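Sigma-54 interaction domain protein (Enterococcus faecalis, PDB 3GDW) is of unknown function but contains this mannose-family PTS IIA-like domain within a larger protein that probably binds ATP and DNA. Local coordinates at residues G6-M11 against R52-T57; K22-L27 against M99-A104; I66-D71 against N80-E85. All blocks are in the same frame, centred on the assembly; numbering follows the deposited sequence. Where two conformers were deposited one is given.

Contact 1: residues G6-M11 against R52-T57; sequences GVFVLM and RNQVIT
The phenyl ring of F8 meets helix 44-57 through two neighbouring residues, Q54 and V55. The methyl CG2 of V55 lies over one face of the ring and approaches its far end, 4.1 Å from F8 CZ. At CE1 the partner is the amide of Q54, with NE2 3.9 Å from F8 CE1. Amide and ring planes are inclined at 63°, so the two flat groups do not stack. F8 CB points toward the helix, and with CG anti to the carbonyl carbon (chi1 -69°) the ring runs on to Q54 and V55. Q54 answers with a side chain extended beyond CG, bringing its amide obliquely against the CE1 corner of the ring.

Further out, F8 is fixed in the sheet by backbone hydrogen bonds to L67 and L69, while I66 and L68 lie beside its side chain. The exposed flank of the helix has polar ties of its own. R52 NE donates to N53 OD1 at 2.8 Å and 163°, in the guanidinium plane but above the carbonyl plane of the asparagine side chain. The same guanidinium group reaches E85 OE2 in a salt bridge through NH1, linking this helix to helix 78-86. N53 O in turn accepts from T57, one turn on: N at 3.3 Å and OG1 at 3.1 Å, the donors arriving from opposite faces of its plane.

No hydrogen bond joins strand to helix here. Between these two segments the attraction is mostly dispersion, from the F8 ring against V55 and from the oblique van der Waals contact of the polar Q54 amide with the ring; the amide nitrogen has a weak hydrogen bond to T34 OG1 on the adjoining strand.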
ATOM      1  N   GLY B   6       8.209 -12.628 -13.430  1.00 27.00           N
ATOM      2  CA  GLY B   6       9.044 -11.611 -12.794  1.00 27.64           C
ATOM      3  C   GLY B   6       8.210 -10.512 -12.147  1.00 27.75           C
ATOM      4  O   GLY B   6       7.392  -9.849 -12.812  1.00 28.66           O
ATOM      5  N   VAL B   7       8.413 -10.317 -10.853  1.00 26.92           N
ATOM      6  CA  VAL B   7       7.640  -9.313 -10.092  1.00 26.16           C
ATOM      7  C   VAL B   7       8.505  -8.085  -9.834  1.00 26.53           C
ATOM      8  O   VAL B   7       9.617  -8.201  -9.291  1.00 26.15           O
ATOM      9  CB  VAL B   7       7.126  -9.872  -8.764  1.00 26.07           C
ATOM     10  CG1 VAL B   7       6.227  -8.834  -8.031  1.00 24.15           C
ATOM     11  CG2 VAL B   7       6.343 -11.131  -9.006  1.00 24.62           C
ATOM     12  N   PHE B   8       8.006  -6.921 -10.250  1.00 25.74           N
ATOM     13  CA  PHE B   8       8.698  -5.661  -9.993  1.00 25.91           C
ATOM     14  C   PHE B   8       7.785  -4.751  -9.201  1.00 25.96           C
ATOM     15  O   PHE B   8       6.601  -4.569  -9.564  1.00 25.76           O
ATOM     16  CB  PHE B   8       9.109  -4.982 -11.315  1.00 26.51           C
ATOM     17  CG  PHE B   8      10.206  -5.715 -12.050  1.00 28.17           C
ATOM     18  CD1 PHE B   8      11.528  -5.274 -11.972  1.00 30.19           C
ATOM     19  CD2 PHE B   8       9.913  -6.859 -12.800  1.00 30.48           C
ATOM     20  CE1 PHE B   8      12.560  -5.960 -12.663  1.00 30.53           C
ATOM     21  CE2 PHE B   8      10.918  -7.558 -13.479  1.00 31.73           C
ATOM     22  CZ  PHE B   8      12.246  -7.104 -13.413  1.00 31.38           C
ATOM     23  N   VAL B   9       8.311  -4.196  -8.109  1.00 24.97           N
ATOM     24  CA  VAL B   9       7.499  -3.314  -7.257  1.00 25.74           C
ATOM     25  C   VAL B   9       8.021  -1.885  -7.411  1.00 26.00           C
ATOM     26  O   VAL B   9       9.168  -1.611  -7.056  1.00 25.43           O
ATOM     27  CB  VAL B   9       7.550  -3.741  -5.727  1.00 25.74           C
ATOM     28  CG1 VAL B   9       6.606  -2.897  -4.918  1.00 25.15           C
ATOM     29  CG2 VAL B   9       7.228  -5.241  -5.532  1.00 25.45           C
ATOM     30  N   LEU B  10       7.188  -0.981  -7.940  1.00 26.39           N
ATOM     31  CA  LEU B  10       7.604   0.409  -8.193  1.00 26.97           C
ATOM     32  C   LEU B  10       6.672   1.368  -7.488  1.00 26.73           C
ATOM     33  O   LEU B  10       5.459   1.345  -7.737  1.00 26.63           O
ATOM     34  CB  LEU B  10       7.604   0.721  -9.701  1.00 27.36           C
ATOM     35  CG  LEU B  10       8.938   0.452 -10.415  1.00 30.33           C
ATOM     36  CD1 LEU B  10       9.193  -1.025 -10.513  1.00 33.79           C
ATOM     37  CD2 LEU B  10       8.962   1.086 -11.817  1.00 33.81           C
HETATM   38  N   MSE B  11       7.223   2.206  -6.600  1.00 26.46           N
HETATM   39  CA  MSE B  11       6.388   3.130  -5.795  1.00 26.56           C
HETATM   40  C   MSE B  11       7.030   4.490  -5.551  1.00 25.54           C
HETATM   41  O   MSE B  11       8.253   4.631  -5.590  1.00 25.79           O
HETATM   42  CB  MSE B  11       5.993   2.480  -4.441  1.00 26.02           C
HETATM   43  CG  MSE B  11       5.117   1.265  -4.613  1.00 28.54           C
HETATM   44 SE   MSE B  11       4.747   0.348  -2.978  0.75 32.49          SE
HETATM   45  CE  MSE B  11       3.670  -1.072  -3.756  1.00 27.51           C
ATOM     46  N   ARG B  52      13.179  -0.508 -17.436  1.00 29.24           N
ATOM     47  CA  ARG B  52      13.377  -1.039 -18.770  1.00 30.26           C
ATOM     48  C   ARG B  52      14.772  -1.664 -18.906  1.00 31.82           C
ATOM     49  O   ARG B  52      14.921  -2.749 -19.491  1.00 31.43           O
ATOM     50  CB  ARG B  52      13.195   0.092 -19.789  1.00 30.14           C
ATOM     51  CG  ARG B  52      13.247  -0.319 -21.254  1.00 30.61           C
ATOM     52  CD  ARG B  52      14.658  -0.318 -21.827  1.00 34.13           C
ATOM     53  NE  ARG B  52      15.450   0.859 -21.455  1.00 36.62           N
ATOM     54  CZ  ARG B  52      15.258   2.099 -21.911  1.00 35.82           C
ATOM     55  NH1 ARG B  52      14.290   2.370 -22.767  1.00 35.66           N
ATOM     56  NH2 ARG B  52      16.047   3.076 -21.484  1.00 37.93           N
ATOM     57  N   ASN B  53      15.788  -0.971 -18.383  1.00 32.95           N
ATOM     58  CA  ASN B  53      17.153  -1.464 -18.443  1.00 35.05           C
ATOM     59  C   ASN B  53      17.359  -2.806 -17.738  1.00 36.36           C
ATOM     60  O   ASN B  53      18.087  -3.672 -18.238  1.00 36.95           O
ATOM     61  CB  ASN B  53      18.129  -0.416 -17.898  1.00 35.27           C
ATOM     62  CG  ASN B  53      18.197   0.823 -18.771  1.00 35.39           C
ATOM     63  OD1 ASN B  53      17.829   0.800 -19.930  1.00 34.78           O
ATOM     64  ND2 ASN B  53      18.667   1.918 -18.201  1.00 40.11           N
ATOM     65  N   GLN B  54      16.730  -2.992 -16.582  1.00 37.62           N
ATOM     66  CA  GLN B  54      16.864  -4.276 -15.912  1.00 39.05           C
ATOM     67  C   GLN B  54      16.087  -5.373 -16.641  1.00 39.30           C
ATOM     68  O   GLN B  54      16.592  -6.487 -16.819  1.00 39.48           O
ATOM     69  CB  GLN B  54      16.463  -4.202 -14.455  1.00 39.06           C
ATOM     70  CG  GLN B  54      16.997  -5.416 -13.691  1.00 43.81           C
ATOM     71  CD  GLN B  54      16.564  -5.439 -12.248  1.00 47.99           C
ATOM     72  OE1 GLN B  54      16.519  -4.394 -11.593  1.00 50.23           O
ATOM     73  NE2 GLN B  54      16.236  -6.637 -11.736  1.00 49.51           N
ATOM     74  N   VAL B  55      14.862  -5.047 -17.065  1.00 39.24           N
ATOM     75  CA  VAL B  55      14.054  -5.964 -17.850  1.00 39.17           C
ATOM     76  C   VAL B  55      14.842  -6.451 -19.077  1.00 40.13           C
ATOM     77  O   VAL B  55      14.908  -7.660 -19.334  1.00 39.83           O
ATOM     78  CB  VAL B  55      12.689  -5.320 -18.230  1.00 38.87           C
ATOM     79  CG1 VAL B  55      12.014  -6.081 -19.356  1.00 38.33           C
ATOM     80  CG2 VAL B  55      11.772  -5.267 -17.008  1.00 36.88           C
ATOM     81  N   ILE B  56      15.466  -5.518 -19.802  1.00 40.72           N
ATOM     82  CA  ILE B  56      16.202  -5.840 -21.037  1.00 41.55           C
ATOM     83  C   ILE B  56      17.357  -6.818 -20.784  1.00 42.44           C
ATOM     84  O   ILE B  56      17.550  -7.777 -21.542  1.00 42.46           O
ATOM     85  CB  ILE B  56      16.675  -4.557 -21.784  1.00 41.38           C
ATOM     86  CG1 ILE B  56      15.488  -3.940 -22.540  1.00 41.32           C
ATOM     87  CG2 ILE B  56      17.872  -4.867 -22.705  1.00 42.10           C
ATOM     88  CD1 ILE B  56      15.816  -2.783 -23.503  1.00 43.53           C
ATOM     89  N   THR B  57      18.096  -6.574 -19.706  1.00 43.14           N
ATOM     90  CA  THR B  57      19.162  -7.457 -19.247  1.00 44.34           C
ATOM     91  C   THR B  57      18.663  -8.878 -19.024  1.00 44.65           C
ATOM     92  O   THR B  57      19.250  -9.832 -19.518  1.00 44.49           O
ATOM     93  CB  THR B  57      19.752  -6.935 -17.914  1.00 44.33           C
ATOM     94  OG1 THR B  57      20.399  -5.676 -18.146  1.00 45.23           O
ATOM     95  CG2 THR B  57      20.749  -7.923 -17.324  1.00 45.05           C
TER

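Contact 2: residues K22-L27 against M99-A104; sequences KTAQEL and MIVLEA
Next to A24, whose methyl group rests on L102 of the facing helix, T23 OG1 lies within hydrogen-bonding reach of two carbonyl oxygens, S19 O one turn earlier and H12 O of the second subunit, which must share its single hydrogen. Helix 16-28 therefore serves two interfaces in this alpha/beta sandwich, packing on helix 98-109 over one face of the parallel sheet while its T23 flank meets the other copy of the protein. At the same interface K22 NZ forms a salt bridge with D14 of the second subunit.

The short segments of the two helices cross at -46°, with their axes 8.7 Å apart at closest approach. A small residue at the crossing permits this closeness: A24 CB touches the L102 backbone, 3.7 Å from L102 CA, and the CA atoms of A24 and L102 are 4.7 Å apart. On the side nearer the sheet, V101 CG1 comes within 4.0 Å of A24 CB. V101 also packs on M20 and L21, earlier on helix 16-28, so the valine sits against about one turn of that helix.

L102 works differently. Its CB does not aim straight at the other helix, but CG stands anti to the backbone N (chi1 -180°) and the two branches then divide the neighbouring surface between them. CD1 lies against A24, 4.0 Å from A24 CA, while CD2 serves the more exposed L27, whose side chain crosses that of L102 at about a right angle. L27 also packs on M72 of the second subunit, so this edge of the helix pair is shared with the dimer interface. Here the two leucines meet methyl to methyl, L27 CD1 standing 4.0 Å from L102 CD2.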
ATOM      1  N   LYS B  22      10.818  -6.364   1.132  1.00 24.12           N
ATOM      2  CA  LYS B  22      11.617  -7.009   2.164  1.00 25.65           C
ATOM      3  C   LYS B  22      10.699  -7.788   3.112  1.00 26.01           C
ATOM      4  O   LYS B  22      10.948  -8.945   3.410  1.00 24.69           O
ATOM      5  CB  LYS B  22      12.454  -5.972   2.920  1.00 26.23           C
ATOM      6  CG  LYS B  22      13.287  -6.557   4.071  1.00 29.88           C
ATOM      7  CD  LYS B  22      14.289  -5.497   4.526  1.00 38.71           C
ATOM      8  CE  LYS B  22      15.167  -5.935   5.696  1.00 43.94           C
ATOM      9  NZ  LYS B  22      16.015  -4.811   6.221  1.00 45.76           N
ATOM     10  N   THR B  23       9.607  -7.158   3.536  1.00 25.94           N
ATOM     11  CA  THR B  23       8.589  -7.834   4.358  1.00 26.71           C
ATOM     12  C   THR B  23       8.072  -9.146   3.744  1.00 27.37           C
ATOM     13  O   THR B  23       8.074 -10.200   4.411  1.00 27.09           O
ATOM     14  CB  THR B  23       7.406  -6.879   4.621  1.00 26.70           C
ATOM     15  OG1 THR B  23       7.849  -5.837   5.492  1.00 27.84           O
ATOM     16  CG2 THR B  23       6.222  -7.617   5.289  1.00 27.34           C
ATOM     17  N   ALA B  24       7.652  -9.102   2.480  1.00 27.89           N
ATOM     18  CA  ALA B  24       7.199 -10.321   1.810  1.00 28.24           C
ATOM     19  C   ALA B  24       8.313 -11.354   1.750  1.00 28.61           C
ATOM     20  O   ALA B  24       8.081 -12.544   2.015  1.00 28.91           O
ATOM     21  CB  ALA B  24       6.663 -10.018   0.376  1.00 28.71           C
ATOM     22  N   GLN B  25       9.515 -10.902   1.408  1.00 28.45           N
ATOM     23  CA  GLN B  25      10.642 -11.802   1.226  1.00 29.08           C
ATOM     24  C   GLN B  25      11.023 -12.531   2.518  1.00 29.23           C
ATOM     25  O   GLN B  25      11.364 -13.726   2.486  1.00 29.28           O
ATOM     26  CB  GLN B  25      11.842 -11.056   0.672  1.00 29.01           C
ATOM     27  CG  GLN B  25      11.703 -10.692  -0.800  1.00 30.14           C
ATOM     28  CD  GLN B  25      12.883  -9.895  -1.281  1.00 31.69           C
ATOM     29  OE1 GLN B  25      13.632  -9.329  -0.480  1.00 33.62           O
ATOM     30  NE2 GLN B  25      13.048  -9.820  -2.587  1.00 28.07           N
ATOM     31  N   GLU B  26      10.976 -11.800   3.630  1.00 28.89           N
ATOM     32  CA  GLU B  26      11.261 -12.356   4.942  1.00 30.42           C
ATOM     33  C   GLU B  26      10.127 -13.252   5.404  1.00 29.13           C
ATOM     34  O   GLU B  26      10.396 -14.299   5.956  1.00 28.40           O
ATOM     35  CB  GLU B  26      11.543 -11.257   5.978  1.00 30.93           C
ATOM     36  CG  GLU B  26      12.859 -10.538   5.740  1.00 37.51           C
ATOM     37  CD  GLU B  26      13.088  -9.347   6.679  1.00 44.88           C
ATOM     38  OE1 GLU B  26      12.235  -9.076   7.559  1.00 48.81           O
ATOM     39  OE2 GLU B  26      14.133  -8.672   6.536  1.00 49.32           O
ATOM     40  N   LEU B  27       8.868 -12.876   5.144  1.00 28.74           N
ATOM     41  CA  LEU B  27       7.755 -13.772   5.466  1.00 29.30           C
ATOM     42  C   LEU B  27       7.814 -15.082   4.678  1.00 29.51           C
ATOM     43  O   LEU B  27       7.503 -16.117   5.224  1.00 28.71           O
ATOM     44  CB  LEU B  27       6.379 -13.106   5.290  1.00 28.24           C
ATOM     45  CG  LEU B  27       6.085 -12.033   6.348  1.00 29.33           C
ATOM     46  CD1 LEU B  27       4.807 -11.274   5.974  1.00 29.57           C
ATOM     47  CD2 LEU B  27       6.017 -12.629   7.763  1.00 27.75           C
HETATM   48  N   MSE B  99       0.150  -6.928   1.363  1.00 14.95           N
HETATM   49  CA  MSE B  99      -0.486  -8.230   1.124  1.00 15.98           C
HETATM   50  C   MSE B  99      -0.427  -8.649  -0.310  1.00 16.14           C
HETATM   51  O   MSE B  99      -0.257  -9.832  -0.599  1.00 15.73           O
HETATM   52  CB  MSE B  99      -1.942  -8.215   1.548  1.00 17.50           C
HETATM   53  CG  MSE B  99      -2.079  -8.189   3.039  1.00 21.19           C
HETATM   54 SE   MSE B  99      -1.193  -9.769   3.818  0.50 32.41          SE
HETATM   55  CE  MSE B  99      -1.547 -11.177   2.447  1.00 17.92           C
ATOM     56  N   ILE B 100      -0.587  -7.664  -1.190  1.00 16.06           N
ATOM     57  CA  ILE B 100      -0.551  -7.871  -2.634  1.00 15.57           C
ATOM     58  C   ILE B 100       0.873  -8.242  -3.065  1.00 15.12           C
ATOM     59  O   ILE B 100       1.031  -9.183  -3.835  1.00 15.33           O
ATOM     60  CB  ILE B 100      -1.025  -6.616  -3.422  1.00 15.92           C
ATOM     61  CG1 ILE B 100      -2.466  -6.244  -3.055  1.00 15.88           C
ATOM     62  CG2 ILE B 100      -0.961  -6.880  -4.909  1.00 15.41           C
ATOM     63  CD1 ILE B 100      -3.420  -7.444  -3.104  1.00 21.25           C
ATOM     64  N   VAL B 101       1.892  -7.531  -2.568  1.00 14.74           N
ATOM     65  CA  VAL B 101       3.290  -7.934  -2.834  1.00 14.63           C
ATOM     66  C   VAL B 101       3.499  -9.387  -2.335  1.00 14.77           C
ATOM     67  O   VAL B 101       4.022 -10.251  -3.060  1.00 15.04           O
ATOM     68  CB  VAL B 101       4.335  -6.982  -2.181  1.00 14.16           C
ATOM     69  CG1 VAL B 101       5.764  -7.430  -2.510  1.00 13.11           C
ATOM     70  CG2 VAL B 101       4.107  -5.520  -2.614  1.00 14.03           C
ATOM     71  N   LEU B 102       3.068  -9.644  -1.101  1.00 14.71           N
ATOM     72  CA  LEU B 102       3.211 -10.974  -0.524  1.00 14.98           C
ATOM     73  C   LEU B 102       2.583 -12.052  -1.398  1.00 14.56           C
ATOM     74  O   LEU B 102       3.225 -13.047  -1.706  1.00 14.65           O
ATOM     75  CB  LEU B 102       2.619 -11.013   0.881  1.00 15.02           C
ATOM     76  CG  LEU B 102       2.672 -12.330   1.669  1.00 16.08           C
ATOM     77  CD1 LEU B 102       4.102 -12.794   1.765  1.00 17.81           C
ATOM     78  CD2 LEU B 102       2.144 -12.092   3.058  1.00 16.93           C
ATOM     79  N   GLU B 103       1.331 -11.844  -1.785  0.50 14.81           N
ATOM     80  CA  GLU B 103       0.614 -12.810  -2.620  0.50 14.79           C
ATOM     81  C   GLU B 103       1.242 -12.977  -4.009  0.50 14.59           C
ATOM     82  O   GLU B 103       1.325 -14.096  -4.515  0.50 14.13           O
ATOM     83  CB  GLU B 103      -0.893 -12.467  -2.659  0.50 15.55           C
ATOM     84  CG  GLU B 103      -1.506 -12.612  -1.250  0.50 17.51           C
ATOM     85  CD  GLU B 103      -2.952 -12.176  -1.071  0.50 20.64           C
ATOM     86  OE1 GLU B 103      -3.324 -11.018  -1.388  0.50 22.33           O
ATOM     87  OE2 GLU B 103      -3.711 -12.994  -0.523  0.50 23.31           O
ATOM     88  N   ALA B 104       1.719 -11.881  -4.601  1.00 13.88           N
ATOM     89  CA  ALA B 104       2.374 -11.929  -5.913  1.00 14.30           C
ATOM     90  C   ALA B 104       3.673 -12.740  -5.874  1.00 14.66           C
ATOM     91  O   ALA B 104       3.893 -13.616  -6.695  1.00 15.11           O
ATOM     92  CB  ALA B 104       2.656 -10.529  -6.416  1.00 13.44           C
TER

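Contact 3: residues I66-D71 against N80-E85; sequences ILLLTD and NMLFEE
L82 has the most surface buried in this contact, and a single methyl group does its touching: CD1 is applied to both I66 and L68 of the strand. The two strand residues are alternate members of strand 66-70, so their side chains project from the same face of the sheet and receive the leucine together. I66 CD1 approaches to 4.0 Å of L82 CD1, a methyl-to-methyl meeting in which the side chains cross at about a right angle. L68 comes in more slantwise, its CD2 lying 4.2 Å from L82 CD1.

I66 spans the distance because its side chain is drawn out along CG1, with CG1 anti to the carbonyl carbon and CD1 carried on toward the helix (chi2 168°). L82 adopts a less regular shape, its chi1 of -92° lying away from a staggered value. The backbones remain well separated, the closest CA atoms, those of I66 and F83, being 9.1 Å apart. Side-chain branches alone bridge the layer.

V55 of helix 44-57 closes this buried patch by touching both I66 and L82, and L51 of that helix packs on L68. E85 of helix 78-86 is hydrogen-bonded through OE1 to Y48 OH of helix 44-57, joining the two helices. Past the strand, D71 OD2 is hydrogen-bonded to H12 N of its own chain and to T98 OG1 of the second subunit.

Strand 66-70 leads through helix 78-86 to the parallel strand 90-93, and the backbone of I66 and L68 is hydrogen-bonded to that next strand. A helix leucine laid on alternate strand residues in this way is the packing of a beta-alpha-beta crossover, the repeating unit of parallel alpha/beta domains.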
ATOM      1  N   ILE B  66       5.850 -10.525 -16.974  1.00 27.29           N
ATOM      2  CA  ILE B  66       6.267  -9.609 -15.910  1.00 27.17           C
ATOM      3  C   ILE B  66       5.020  -9.087 -15.216  1.00 27.21           C
ATOM      4  O   ILE B  66       4.039  -8.748 -15.885  1.00 26.90           O
ATOM      5  CB  ILE B  66       7.017  -8.385 -16.531  1.00 27.56           C
ATOM      6  CG1 ILE B  66       8.359  -8.817 -17.140  1.00 27.29           C
ATOM      7  CG2 ILE B  66       7.161  -7.235 -15.505  1.00 27.57           C
ATOM      8  CD1 ILE B  66       9.030  -7.723 -18.026  1.00 28.56           C
ATOM      9  N   LEU B  67       5.049  -9.013 -13.885  1.00 26.55           N
ATOM     10  CA  LEU B  67       4.016  -8.314 -13.158  1.00 26.04           C
ATOM     11  C   LEU B  67       4.590  -7.051 -12.486  1.00 26.33           C
ATOM     12  O   LEU B  67       5.468  -7.156 -11.626  1.00 26.35           O
ATOM     13  CB  LEU B  67       3.411  -9.262 -12.104  1.00 25.66           C
ATOM     14  CG  LEU B  67       2.347  -8.685 -11.187  1.00 25.76           C
ATOM     15  CD1 LEU B  67       1.051  -8.385 -11.985  1.00 24.74           C
ATOM     16  CD2 LEU B  67       2.092  -9.656 -10.034  1.00 25.57           C
ATOM     17  N   LEU B  68       4.089  -5.884 -12.889  1.00 26.51           N
ATOM     18  CA  LEU B  68       4.427  -4.591 -12.252  1.00 27.14           C
ATOM     19  C   LEU B  68       3.387  -4.269 -11.204  1.00 26.87           C
ATOM     20  O   LEU B  68       2.187  -4.194 -11.511  1.00 27.47           O
ATOM     21  CB  LEU B  68       4.422  -3.441 -13.270  1.00 26.61           C
ATOM     22  CG  LEU B  68       5.372  -3.554 -14.470  1.00 29.33           C
ATOM     23  CD1 LEU B  68       5.426  -2.216 -15.224  1.00 31.33           C
ATOM     24  CD2 LEU B  68       6.807  -3.976 -14.060  1.00 28.68           C
ATOM     25  N   LEU B  69       3.851  -4.093  -9.982  1.00 25.97           N
ATOM     26  CA  LEU B  69       3.012  -3.686  -8.868  1.00 24.78           C
ATOM     27  C   LEU B  69       3.384  -2.251  -8.523  1.00 24.55           C
ATOM     28  O   LEU B  69       4.519  -1.978  -8.138  1.00 24.86           O
ATOM     29  CB  LEU B  69       3.309  -4.617  -7.677  1.00 23.83           C
ATOM     30  CG  LEU B  69       2.968  -6.095  -7.885  1.00 23.25           C
ATOM     31  CD1 LEU B  69       3.312  -6.881  -6.619  1.00 21.60           C
ATOM     32  CD2 LEU B  69       1.469  -6.290  -8.269  1.00 21.43           C
ATOM     33  N   THR B  70       2.447  -1.325  -8.688  1.00 24.25           N
ATOM     34  CA  THR B  70       2.711   0.086  -8.434  1.00 23.04           C
ATOM     35  C   THR B  70       1.738   0.663  -7.385  1.00 22.78           C
ATOM     36  O   THR B  70       0.796  -0.006  -6.949  1.00 22.57           O
ATOM     37  CB  THR B  70       2.588   0.928  -9.755  1.00 24.42           C
ATOM     38  OG1 THR B  70       1.205   0.964 -10.189  1.00 22.60           O
ATOM     39  CG2 THR B  70       3.480   0.336 -10.864  1.00 23.27           C
ATOM     40  N   ASP B  71       1.961   1.912  -7.000  1.00 22.14           N
ATOM     41  CA  ASP B  71       1.058   2.579  -6.086  1.00 21.40           C
ATOM     42  C   ASP B  71       0.056   3.494  -6.818  1.00 21.94           C
ATOM     43  O   ASP B  71      -1.157   3.293  -6.696  1.00 23.05           O
ATOM     44  CB  ASP B  71       1.809   3.302  -4.935  1.00 20.63           C
ATOM     45  CG  ASP B  71       2.948   4.228  -5.423  1.00 20.33           C
ATOM     46  OD1 ASP B  71       3.194   4.379  -6.668  1.00 21.34           O
ATOM     47  OD2 ASP B  71       3.594   4.833  -4.538  1.00 19.19           O
ATOM     48  N   ASN B  80       2.282  -1.351 -20.206  1.00 32.44           N
ATOM     49  CA  ASN B  80       2.097  -1.415 -21.630  1.00 33.74           C
ATOM     50  C   ASN B  80       3.358  -0.938 -22.350  1.00 33.33           C
ATOM     51  O   ASN B  80       3.710  -1.487 -23.389  1.00 33.59           O
ATOM     52  CB  ASN B  80       0.856  -0.633 -22.074  1.00 33.99           C
ATOM     53  CG  ASN B  80       0.700  -0.596 -23.585  1.00 37.32           C
ATOM     54  OD1 ASN B  80       0.810  -1.624 -24.259  1.00 41.38           O
ATOM     55  ND2 ASN B  80       0.458   0.597 -24.130  1.00 40.12           N
HETATM   56  N   MSE B  81       4.043   0.061 -21.789  1.00 32.86           N
HETATM   57  CA  MSE B  81       5.278   0.575 -22.395  1.00 32.73           C
HETATM   58  C   MSE B  81       6.329  -0.518 -22.535  1.00 32.09           C
HETATM   59  O   MSE B  81       6.968  -0.635 -23.570  1.00 31.60           O
HETATM   60  CB  MSE B  81       5.851   1.735 -21.581  1.00 33.05           C
HETATM   61  CG  MSE B  81       5.401   3.101 -22.048  1.00 36.07           C
HETATM   62 SE   MSE B  81       5.842   4.471 -20.728  0.75 42.15          SE
HETATM   63  CE  MSE B  81       4.643   5.898 -21.356  1.00 42.59           C
ATOM     64  N   LEU B  82       6.505  -1.314 -21.486  1.00 31.97           N
ATOM     65  CA  LEU B  82       7.467  -2.419 -21.510  1.00 32.45           C
ATOM     66  C   LEU B  82       7.086  -3.482 -22.519  1.00 32.50           C
ATOM     67  O   LEU B  82       7.948  -4.013 -23.216  1.00 33.02           O
ATOM     68  CB  LEU B  82       7.565  -3.093 -20.143  1.00 32.30           C
ATOM     69  CG  LEU B  82       8.548  -2.720 -19.054  1.00 31.93           C
ATOM     70  CD1 LEU B  82       8.343  -3.754 -17.911  1.00 28.94           C
ATOM     71  CD2 LEU B  82      10.017  -2.683 -19.525  1.00 29.66           C
ATOM     72  N   PHE B  83       5.803  -3.830 -22.570  1.00 33.43           N
ATOM     73  CA  PHE B  83       5.329  -4.792 -23.571  1.00 33.74           C
ATOM     74  C   PHE B  83       5.603  -4.302 -24.995  1.00 34.04           C
ATOM     75  O   PHE B  83       6.134  -5.054 -25.803  1.00 33.44           O
ATOM     76  CB  PHE B  83       3.842  -5.127 -23.417  1.00 33.60           C
ATOM     77  CG  PHE B  83       3.306  -5.936 -24.565  1.00 34.55           C
ATOM     78  CD1 PHE B  83       3.647  -7.279 -24.700  1.00 34.83           C
ATOM     79  CD2 PHE B  83       2.503  -5.348 -25.534  1.00 34.15           C
ATOM     80  CE1 PHE B  83       3.173  -8.032 -25.771  1.00 34.09           C
ATOM     81  CE2 PHE B  83       2.030  -6.089 -26.612  1.00 34.13           C
ATOM     82  CZ  PHE B  83       2.362  -7.433 -26.731  1.00 34.81           C
ATOM     83  N   GLU B  84       5.229  -3.053 -25.290  1.00 35.03           N
ATOM     84  CA  GLU B  84       5.481  -2.451 -26.607  1.00 36.08           C
ATOM     85  C   GLU B  84       6.968  -2.456 -26.954  1.00 36.38           C
ATOM     86  O   GLU B  84       7.325  -2.730 -28.088  1.00 36.43           O
ATOM     87  CB  GLU B  84       4.978  -1.002 -26.673  1.00 36.42           C
ATOM     88  CG  GLU B  84       3.476  -0.809 -26.552  1.00 37.83           C
ATOM     89  CD  GLU B  84       2.703  -1.443 -27.683  1.00 39.93           C
ATOM     90  OE1 GLU B  84       3.048  -1.218 -28.869  1.00 39.11           O
ATOM     91  OE2 GLU B  84       1.739  -2.176 -27.370  1.00 41.82           O
ATOM     92  N   GLU B  85       7.820  -2.125 -25.981  1.00 36.69           N
ATOM     93  CA  GLU B  85       9.266  -1.986 -26.216  1.00 36.93           C
ATOM     94  C   GLU B  85      10.025  -3.322 -26.273  1.00 37.05           C
ATOM     95  O   GLU B  85      10.917  -3.496 -27.103  1.00 37.13           O
ATOM     96  CB  GLU B  85       9.908  -1.043 -25.182  1.00 36.52           C
ATOM     97  CG  GLU B  85      11.414  -0.783 -25.410  1.00 36.35           C
ATOM     98  CD  GLU B  85      11.980   0.354 -24.556  1.00 36.70           C
ATOM     99  OE1 GLU B  85      11.194   1.070 -23.884  1.00 34.83           O
ATOM    100  OE2 GLU B  85      13.221   0.539 -24.568  1.00 37.13           O
TER

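Contacts 1 and 3 lie on one face of the four-stranded parallel sheet, their centres about 8 Å apart, and contact 2 lies over the other, about 17 Å from contact 1 and 19 Å from contact 3. Strands 6-12 and 66-70 are sheet neighbours, joined by a backbone hydrogen bond between G6 O and L67 N. Alternate residues connect the layers: V9 touches V101, and L67 and L69 touch A104. Along the chain, contact 1 closes before contact 3 opens, both segments of contact 3 fall between those of contact 2, and contacts 1 and 2 interleave. Contacts 1 and 3 pack helices on one face, contact 2 joins two covering the other, and helix 16-28 also meets the second subunit.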